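Side-chain contact in cyanophycinase-like exopeptidase (actinobacterium SCGC AAA027-L06, PDB 6NQC), which is probably a serine peptidase of family S51, related to the enzymes that break down the storage polymer cyanophycin: residues 75-78 and 79-83. Residues are numbered along the deposited sequence; the frame is centred on the assembly and turned at random.
With SO4 (sulfate ion), chain B.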
loop_
_atom_site.group_PDB
_atom_site.type_symbol
_atom_site.label_atom_id
_atom_site.label_comp_id
_atom_site.label_asym_id
_atom_site.label_seq_id
_atom_site.Cartn_x
_atom_site.Cartn_y
_atom_site.Cartn_z
ATOM N N PHE A 75 11.379 5.387 -14.775
ATOM C CA PHE A 75 12.198 5.487 -13.577
ATOM C C PHE A 75 11.614 4.622 -12.462
ATOM O O PHE A 75 12.367 3.947 -11.753
ATOM C CB PHE A 75 12.322 6.952 -13.132
ATOM C CG PHE A 75 13.254 7.161 -11.947
ATOM C CD1 PHE A 75 14.627 7.181 -12.129
ATOM C CD2 PHE A 75 12.752 7.349 -10.662
ATOM C CE1 PHE A 75 15.504 7.378 -11.041
ATOM C CE2 PHE A 75 13.609 7.535 -9.588
ATOM C CZ PHE A 75 15.004 7.558 -9.788
ATOM N N TRP A 76 10.279 4.631 -12.301
ATOM C CA TRP A 76 9.648 3.744 -11.333
ATOM C C TRP A 76 9.957 2.276 -11.657
ATOM O O TRP A 76 10.278 1.493 -10.754
ATOM C CB TRP A 76 8.132 3.959 -11.253
ATOM C CG TRP A 76 7.727 5.072 -10.337
ATOM C CD1 TRP A 76 7.128 6.252 -10.698
ATOM C CD2 TRP A 76 7.934 5.150 -8.910
ATOM N NE1 TRP A 76 6.941 7.045 -9.593
ATOM C CE2 TRP A 76 7.418 6.407 -8.483
ATOM C CE3 TRP A 76 8.501 4.301 -7.970
ATOM C CZ2 TRP A 76 7.439 6.812 -7.148
ATOM C CZ3 TRP A 76 8.535 4.710 -6.636
ATOM C CH2 TRP A 76 8.014 5.951 -6.241
ATOM N N LYS A 77 9.795 1.906 -12.937
ATOM C CA LYS A 77 10.126 0.548 -13.367
ATOM C C LYS A 77 11.554 0.150 -12.972
ATOM O O LYS A 77 11.791 -0.928 -12.385
ATOM C CB LYS A 77 9.932 0.436 -14.881
ATOM C CG LYS A 77 9.928 -0.960 -15.440
ATOM C CD LYS A 77 9.937 -0.931 -16.969
ATOM C CE LYS A 77 10.103 -2.312 -17.534
ATOM N NZ LYS A 77 9.511 -2.443 -18.912
ATOM N N GLN A 78 12.515 1.031 -13.251
ATOM C CA GLN A 78 13.911 0.677 -13.040
ATOM C C GLN A 78 14.263 0.688 -11.560
ATOM O O GLN A 78 15.018 -0.170 -11.088
ATOM C CB GLN A 78 14.814 1.635 -13.820
ATOM C CG GLN A 78 15.366 1.044 -15.111
ATOM C CD GLN A 78 16.254 -0.198 -14.884
ATOM O OE1 GLN A 78 17.304 -0.144 -14.211
ATOM N NE2 GLN A 78 15.832 -1.317 -15.443
ATOM N N LEU A 79 13.704 1.633 -10.801
ATOM C CA LEU A 79 13.818 1.593 -9.340
ATOM C C LEU A 79 13.329 0.259 -8.777
ATOM O O LEU A 79 14.029 -0.407 -7.991
ATOM C CB LEU A 79 13.017 2.749 -8.749
ATOM C CG LEU A 79 13.315 3.162 -7.311
ATOM C CD1 LEU A 79 14.758 3.570 -7.180
ATOM C CD2 LEU A 79 12.385 4.302 -6.905
ATOM N N GLY A 80 12.122 -0.151 -9.168
ATOM C CA GLY A 80 11.586 -1.413 -8.680
ATOM C C GLY A 80 12.360 -2.624 -9.172
ATOM O O GLY A 80 12.549 -3.591 -8.432
ATOM N N ARG A 81 12.792 -2.602 -10.424
ATOM C CA ARG A 81 13.568 -3.716 -10.938
ATOM C C ARG A 81 14.868 -3.877 -10.162
ATOM O O ARG A 81 15.259 -4.998 -9.817
ATOM C CB ARG A 81 13.845 -3.509 -12.426
ATOM C CG ARG A 81 14.479 -4.716 -13.112
ATOM C CD ARG A 81 14.497 -4.508 -14.626
ATOM N NE ARG A 81 13.268 -4.958 -15.286
ATOM C CZ ARG A 81 13.008 -4.775 -16.578
ATOM N NH1 ARG A 81 13.896 -4.137 -17.357
ATOM N NH2 ARG A 81 11.874 -5.235 -17.100
ATOM N N GLN A 82 15.539 -2.770 -9.851
ATOM C CA GLN A 82 16.811 -2.861 -9.132
ATOM C C GLN A 82 16.618 -3.332 -7.703
ATOM O O GLN A 82 17.465 -4.050 -7.172
ATOM C CB GLN A 82 17.532 -1.506 -9.179
ATOM C CG GLN A 82 17.910 -1.123 -10.614
ATOM C CD GLN A 82 18.535 0.272 -10.756
ATOM O OE1 GLN A 82 19.135 0.592 -11.798
ATOM N NE2 GLN A 82 18.370 1.104 -9.731
ATOM N N GLN A 83 15.496 -2.984 -7.070
ATOM C CA GLN A 83 15.228 -3.555 -5.757
ATOM C C GLN A 83 15.025 -5.064 -5.870
ATOM O O GLN A 83 15.623 -5.836 -5.112
ATOM C CB GLN A 83 14.025 -2.887 -5.102
ATOM C CG GLN A 83 13.667 -3.460 -3.734
ATOM C CD GLN A 83 14.398 -2.788 -2.613
ATOM O OE1 GLN A 83 15.597 -2.504 -2.722
ATOM N NE2 GLN A 83 13.699 -2.531 -1.513
HETATM S S SO4 B . 8.642 -6.880 -16.669
HETATM O O1 SO4 B . 8.146 -6.063 -17.798
HETATM O O2 SO4 B . 10.042 -7.254 -16.886
HETATM O O3 SO4 B . 7.843 -8.119 -16.545
HETATM O O4 SO4 B . 8.596 -6.072 -15.453
#
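Lys77 and Arg81, one turn apart on helix 70-87, send their side chains the same way, and the guanidinium takes Lys77 CE over one of its faces, with CE 3.4 Å from Arg81 NH2. The lysine chain is fully extended; the arginine leaves the helix with CG anti to the backbone N (chi1 -172°) and bends at chi3, which carries its NH2 to a sulfate ion, probably from the crystallisation liquor. Arg81 NH2 gives sulfate O2 a hydrogen bond of 2.7 Å, rather bent at 131°, and the sulfur lies in the guanidinium plane at its edge. Phe93 N is a second donor to this ion. Lys77 NZ stays 4.0 Å from sulfate O1, so its charge probably adds to the pull on the anion at longer range. From Leu79 to Gln83 each backbone N donates to the carbonyl four residues back: Leu79 to Phe75, Gly80 to Trp76, Arg81 to Lys77, Gln82 to Gln78 and Gln83 to Leu79. This helix is the crossover of a beta-alpha-beta unit, between the parallel strands 57-61 and 90-93 of the large mixed sheet; Lys77 touches Phe93 and Arg81 touches Ser91 on the edge strand. Gly80 is buried, and its carbonyl accepts a hydrogen bond from Gln60 NE2. On another side of the helix Leu79 CD2 meets Trp76 CZ3 at 3.9 Å, the two side chains running alongside each other, and is more loosely approached by Phe75 CE2 at 4.4 Å. Trp76 also packs on Glu33, Ala65, Glu68 and Ser120. The amide of Gln83 is satisfied away from this turn, OE1 by Arg86 NH2 and NE2 by Glu42 OE1 and Leu35 O.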